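PDB 4OM9: serine protease pet from Escherichia coli, which probably cleaves host proteins such as alpha-fodrin as the secreted serine protease passenger of an autotransporter enterotoxin from enteroaggregative Escherichia coli. Local coordinates for residues R115-S120 against W222-T227; K143-F148 against V212-N217. All blocks are in the same frame, centred on the assembly; numbering follows the deposited sequence.

Contact 1: residues R115-S120 against W222-T227; sequences RGADTS and WVLLGT
Leu224 N donates to Asp118 O (2.9 Å, N-H...O 167°), the one direct hydrogen bond by which the 115-120 loop, which contains an Asx turn, is tied to strand 221-232 of the protease domain. One residue earlier in the loop, Ala117 CB rests on Leu224 CB at 4.0 Å, and both side chains also touch Thr60 of the neighbouring strand 60-63. One water also joins the backbones, accepting from Asp118 N and donating to Trp222 O at 2.8 Å. The Asp118 side chain lies obliquely across Val223, its OD1 only 3.1 Å from the CG2 methyl, which Ser120 OG also approaches, at 3.5 Å. With CG anti to the backbone nitrogen (chi1 174°), the carboxylate sits on the carbonyl side and leans toward Ser120, where two donors grip OD1. Ser120 N comes from above the carboxylate plane at 2.8 Å and closes the Asx turn. Lys221, next to the strand segment, forms a salt bridge with Asp118 OD2, so both oxygens are engaged and the group's rotation is restrained. Ser120 OG reaches the syn lone pair of Asp118 OD1 at 2.7 Å.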
loop_
_atom_site.group_PDB
_atom_site.type_symbol
_atom_site.label_atom_id
_atom_site.label_comp_id
_atom_site.label_asym_id
_atom_site.label_seq_id
_atom_site.Cartn_x
_atom_site.Cartn_y
_atom_site.Cartn_z
ATOM N N ARG A 115 -13.632 20.358 -8.984
ATOM C CA ARG A 115 -14.719 20.496 -9.947
ATOM C C ARG A 115 -15.909 21.218 -9.314
ATOM O O ARG A 115 -16.902 21.505 -9.995
ATOM C CB ARG A 115 -15.143 19.142 -10.513
ATOM C CG ARG A 115 -14.294 18.681 -11.705
ATOM C CD ARG A 115 -12.928 18.229 -11.257
ATOM N NE ARG A 115 -13.036 17.022 -10.437
ATOM C CZ ARG A 115 -12.175 16.657 -9.483
ATOM N NH1 ARG A 115 -11.116 17.405 -9.185
ATOM N NH2 ARG A 115 -12.392 15.539 -8.810
ATOM N N GLY A 116 -15.787 21.533 -8.028
ATOM C CA GLY A 116 -16.766 22.354 -7.332
ATOM C C GLY A 116 -17.852 21.552 -6.634
ATOM O O GLY A 116 -17.987 20.354 -6.861
ATOM N N ALA A 117 -18.637 22.201 -5.783
ATOM C CA ALA A 117 -19.673 21.468 -5.057
ATOM C C ALA A 117 -20.915 21.303 -5.931
ATOM O O ALA A 117 -21.150 22.112 -6.832
ATOM C CB ALA A 117 -20.013 22.170 -3.746
ATOM N N ASP A 118 -21.692 20.249 -5.670
ATOM C CA ASP A 118 -22.967 20.029 -6.351
ATOM C C ASP A 118 -23.981 21.085 -5.903
ATOM O O ASP A 118 -24.133 21.331 -4.719
ATOM C CB ASP A 118 -23.489 18.615 -6.061
ATOM C CG ASP A 118 -24.889 18.366 -6.628
ATOM O OD1 ASP A 118 -25.887 18.902 -6.086
ATOM O OD2 ASP A 118 -24.997 17.609 -7.611
ATOM N N THR A 119 -24.675 21.689 -6.859
ATOM C CA THR A 119 -25.605 22.791 -6.598
ATOM C C THR A 119 -27.073 22.426 -6.829
ATOM O O THR A 119 -27.864 23.280 -7.214
ATOM C CB THR A 119 -25.298 24.012 -7.511
ATOM O OG1 THR A 119 -25.152 23.557 -8.864
ATOM C CG2 THR A 119 -24.016 24.713 -7.085
ATOM N N SER A 120 -27.443 21.173 -6.600
ATOM C CA SER A 120 -28.816 20.753 -6.866
ATOM C C SER A 120 -29.781 20.889 -5.662
ATOM O O SER A 120 -30.837 20.248 -5.637
ATOM C CB SER A 120 -28.819 19.307 -7.349
ATOM O OG SER A 120 -28.519 18.446 -6.266
ATOM N N TRP A 222 -23.324 14.251 -1.725
ATOM C CA TRP A 222 -23.331 15.470 -0.929
ATOM C C TRP A 222 -23.614 16.707 -1.783
ATOM O O TRP A 222 -23.080 16.883 -2.888
ATOM C CB TRP A 222 -22.004 15.632 -0.191
ATOM C CG TRP A 222 -21.868 14.647 0.915
ATOM C CD1 TRP A 222 -21.243 13.447 0.862
ATOM C CD2 TRP A 222 -22.405 14.767 2.230
ATOM N NE1 TRP A 222 -21.335 12.809 2.074
ATOM C CE2 TRP A 222 -22.049 13.600 2.936
ATOM C CE3 TRP A 222 -23.150 15.757 2.888
ATOM C CZ2 TRP A 222 -22.411 13.383 4.264
ATOM C CZ3 TRP A 222 -23.509 15.547 4.202
ATOM C CH2 TRP A 222 -23.136 14.363 4.883
ATOM N N VAL A 223 -24.448 17.571 -1.236
ATOM C CA VAL A 223 -25.004 18.667 -1.972
ATOM C C VAL A 223 -24.714 19.909 -1.173
ATOM O O VAL A 223 -24.749 19.865 0.046
ATOM C CB VAL A 223 -26.524 18.431 -2.184
ATOM C CG1 VAL A 223 -27.334 19.719 -2.183
ATOM C CG2 VAL A 223 -26.750 17.588 -3.429
ATOM N N LEU A 224 -24.398 21.010 -1.845
ATOM C CA LEU A 224 -24.207 22.264 -1.143
ATOM C C LEU A 224 -25.550 22.848 -0.700
ATOM O O LEU A 224 -26.297 23.344 -1.543
ATOM C CB LEU A 224 -23.494 23.260 -2.036
ATOM C CG LEU A 224 -23.060 24.581 -1.410
ATOM C CD1 LEU A 224 -21.925 24.353 -0.417
ATOM C CD2 LEU A 224 -22.638 25.532 -2.533
ATOM N N LEU A 225 -25.851 22.805 0.600
ATOM C CA LEU A 225 -27.120 23.347 1.127
ATOM C C LEU A 225 -27.187 24.858 0.982
ATOM O O LEU A 225 -28.215 25.433 0.585
ATOM C CB LEU A 225 -27.311 22.992 2.606
ATOM C CG LEU A 225 -28.559 23.623 3.272
ATOM C CD1 LEU A 225 -29.778 22.747 3.040
ATOM C CD2 LEU A 225 -28.386 23.857 4.788
ATOM N N GLY A 226 -26.076 25.500 1.322
ATOM C CA GLY A 226 -25.985 26.945 1.258
ATOM C C GLY A 226 -24.688 27.399 1.897
ATOM O O GLY A 226 -23.729 26.635 1.955
ATOM N N THR A 227 -24.680 28.632 2.401
ATOM C CA THR A 227 -23.475 29.255 2.930
ATOM C C THR A 227 -23.776 29.903 4.268
ATOM O O THR A 227 -24.880 30.435 4.498
ATOM C CB THR A 227 -22.896 30.316 1.950
ATOM O OG1 THR A 227 -23.921 31.245 1.583
ATOM C CG2 THR A 227 -22.419 29.647 0.711
HETATM O O HOH W 1 -21.008 18.821 -3.005
#

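Contact 2: residues K143-F148 against V212-N217; sequences KEIIGF and VYVFDN
Tyr213 N donates to Phe148 O at 2.9 Å, the stronger of two backbone bonds between these strands; the return bond, Phe148 N to Tyr213 O, is weak at 3.3 Å and bent to 143°. Phe148 O also lies in the plane of the Tyr213 ring, at its edge, 3.6 Å from CD1. Beside the weak bond, Gly147 CA lies 3.2 Å from Tyr213 O in a CA-H...O contact, the glycine letting the backbones come this close. Farther along, the strands diverge and a water lies between them, accepting from Phe215 N at 2.9 Å; its link to Ile146 O is very short and therefore doubtful. Past the water, Ile145 CG2 meets Val214 CG2 at 3.6 Å, the two branched side chains crossing at a slant; CG2 of Ile145 is anti to its backbone nitrogen, while CG1 lies beside that nitrogen (chi1 -60°). Tyr134 of helix 127-134 packs on Val214, and Ile178 of strand 172-185 on Ile145. Strands 146-148 and 212-216 run at 135° to each other, a strongly twisted antiparallel pairing in a curled sheet, consistent with a beta-barrel of the chymotrypsin-like PA-clan fold.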
loop_
_atom_site.group_PDB
_atom_site.type_symbol
_atom_site.label_atom_id
_atom_site.label_comp_id
_atom_site.label_asym_id
_atom_site.label_seq_id
_atom_site.Cartn_x
_atom_site.Cartn_y
_atom_site.Cartn_z
ATOM N N LYS A 143 -36.062 10.144 10.985
ATOM C CA LYS A 143 -35.256 10.966 10.093
ATOM C C LYS A 143 -34.909 12.332 10.690
ATOM O O LYS A 143 -35.764 13.027 11.232
ATOM C CB LYS A 143 -35.979 11.161 8.752
ATOM C CG LYS A 143 -36.395 9.856 8.079
ATOM C CD LYS A 143 -35.213 8.891 7.950
ATOM C CE LYS A 143 -35.628 7.573 7.307
ATOM N NZ LYS A 143 -36.126 7.738 5.914
ATOM N N GLU A 144 -33.635 12.687 10.589
ATOM C CA GLU A 144 -33.146 14.030 10.868
ATOM C C GLU A 144 -32.238 14.448 9.706
ATOM O O GLU A 144 -31.555 13.607 9.119
ATOM C CB GLU A 144 -32.375 14.082 12.193
ATOM C CG GLU A 144 -33.167 13.673 13.435
ATOM C CD GLU A 144 -32.347 13.810 14.720
ATOM O OE1 GLU A 144 -32.687 13.153 15.731
ATOM O OE2 GLU A 144 -31.356 14.576 14.717
ATOM N N ILE A 145 -32.235 15.731 9.357
ATOM C CA ILE A 145 -31.312 16.208 8.331
ATOM C C ILE A 145 -29.995 16.546 9.021
ATOM O O ILE A 145 -29.912 17.510 9.805
ATOM C CB ILE A 145 -31.844 17.440 7.545
ATOM C CG1 ILE A 145 -33.159 17.116 6.842
ATOM C CG2 ILE A 145 -30.848 17.857 6.482
ATOM C CD1 ILE A 145 -33.835 18.345 6.213
ATOM N N ILE A 146 -28.993 15.715 8.742
ATOM C CA ILE A 146 -27.667 15.830 9.315
ATOM C C ILE A 146 -26.734 16.327 8.232
ATOM O O ILE A 146 -26.909 16.000 7.058
ATOM C CB ILE A 146 -27.144 14.465 9.856
ATOM C CG1 ILE A 146 -28.149 13.818 10.821
ATOM C CG2 ILE A 146 -25.776 14.613 10.508
ATOM C CD1 ILE A 146 -28.466 14.657 12.039
ATOM N N GLY A 147 -25.747 17.126 8.605
ATOM C CA GLY A 147 -24.811 17.598 7.619
ATOM C C GLY A 147 -23.505 18.052 8.214
ATOM O O GLY A 147 -23.322 18.019 9.427
ATOM N N PHE A 148 -22.608 18.487 7.335
ATOM C CA PHE A 148 -21.263 18.875 7.699
ATOM C C PHE A 148 -20.981 20.272 7.205
ATOM O O PHE A 148 -21.452 20.681 6.140
ATOM C CB PHE A 148 -20.219 17.929 7.088
ATOM C CG PHE A 148 -20.172 16.560 7.711
ATOM C CD1 PHE A 148 -19.448 16.336 8.876
ATOM C CD2 PHE A 148 -20.810 15.481 7.101
ATOM C CE1 PHE A 148 -19.388 15.041 9.454
ATOM C CE2 PHE A 148 -20.754 14.193 7.660
ATOM C CZ PHE A 148 -20.047 13.978 8.844
ATOM N N VAL A 212 -22.132 24.769 3.621
ATOM C CA VAL A 212 -22.871 23.861 4.467
ATOM C C VAL A 212 -23.376 22.733 3.574
ATOM O O VAL A 212 -23.950 22.985 2.509
ATOM C CB VAL A 212 -24.047 24.591 5.172
ATOM C CG1 VAL A 212 -24.933 23.610 5.924
ATOM C CG2 VAL A 212 -23.522 25.698 6.099
ATOM N N TYR A 213 -23.151 21.489 3.986
ATOM C CA TYR A 213 -23.425 20.354 3.110
ATOM C C TYR A 213 -24.514 19.451 3.645
ATOM O O TYR A 213 -24.700 19.298 4.852
ATOM C CB TYR A 213 -22.158 19.513 2.876
ATOM C CG TYR A 213 -21.061 20.229 2.129
ATOM C CD1 TYR A 213 -20.183 21.074 2.802
ATOM C CD2 TYR A 213 -20.882 20.048 0.756
ATOM C CE1 TYR A 213 -19.169 21.734 2.129
ATOM C CE2 TYR A 213 -19.863 20.702 0.071
ATOM C CZ TYR A 213 -19.018 21.548 0.769
ATOM O OH TYR A 213 -18.004 22.227 0.141
ATOM N N VAL A 214 -25.201 18.798 2.732
ATOM C CA VAL A 214 -26.333 18.003 3.115
ATOM C C VAL A 214 -26.432 16.883 2.078
ATOM O O VAL A 214 -25.964 17.045 0.962
ATOM C CB VAL A 214 -27.566 18.929 3.232
ATOM C CG1 VAL A 214 -28.694 18.508 2.346
ATOM C CG2 VAL A 214 -27.972 19.093 4.682
ATOM N N PHE A 215 -26.945 15.719 2.453
ATOM C CA PHE A 215 -26.741 14.528 1.633
ATOM C C PHE A 215 -28.027 13.982 1.035
ATOM O O PHE A 215 -28.951 13.588 1.754
ATOM C CB PHE A 215 -26.041 13.451 2.464
ATOM C CG PHE A 215 -25.793 12.157 1.727
ATOM C CD1 PHE A 215 -24.675 12.000 0.918
ATOM C CD2 PHE A 215 -26.662 11.084 1.875
ATOM C CE1 PHE A 215 -24.435 10.804 0.250
ATOM C CE2 PHE A 215 -26.432 9.884 1.217
ATOM C CZ PHE A 215 -25.305 9.746 0.394
ATOM N N ASP A 216 -28.061 13.954 -0.290
ATOM C CA ASP A 216 -29.206 13.503 -1.073
ATOM C C ASP A 216 -29.343 11.983 -1.011
ATOM O O ASP A 216 -28.446 11.263 -1.452
ATOM C CB ASP A 216 -29.031 13.988 -2.519
ATOM C CG ASP A 216 -30.238 13.714 -3.417
ATOM O OD1 ASP A 216 -30.898 12.654 -3.281
ATOM O OD2 ASP A 216 -30.497 14.570 -4.301
ATOM N N ASN A 217 -30.471 11.523 -0.462
ATOM C CA ASN A 217 -30.829 10.100 -0.275
ATOM C C ASN A 217 -30.904 9.246 -1.521
ATOM O O ASN A 217 -30.607 8.057 -1.484
ATOM C CB ASN A 217 -32.211 9.982 0.393
ATOM C CG ASN A 217 -32.126 9.853 1.874
ATOM O OD1 ASN A 217 -31.190 9.244 2.398
ATOM N ND2 ASN A 217 -33.097 10.426 2.573
HETATM O O HOH W 2 -28.241 15.360 5.005
#

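Contacts 1 and 2 meet through strands 211-216 and 221-232, consecutive in the chain and adjacent in one antiparallel sheet, so that 143-148 and 115-120 attach to the outer edges of the same hairpin. Probable backbone bonds link them, Val223 N to Val214 O and Leu225 N to Val212 O, both 2.7 Å; Leu225 and Gly226 together facing Val212 form a classic beta bulge. Contact 2 is buried and works by strand pairing and aliphatic packing. Contact 1 is partly buried and joins a loop to a strand, with a carboxylate held by a turn and a lysine. The Trp222 ring packs against that of Phe148, bringing the two contacts together.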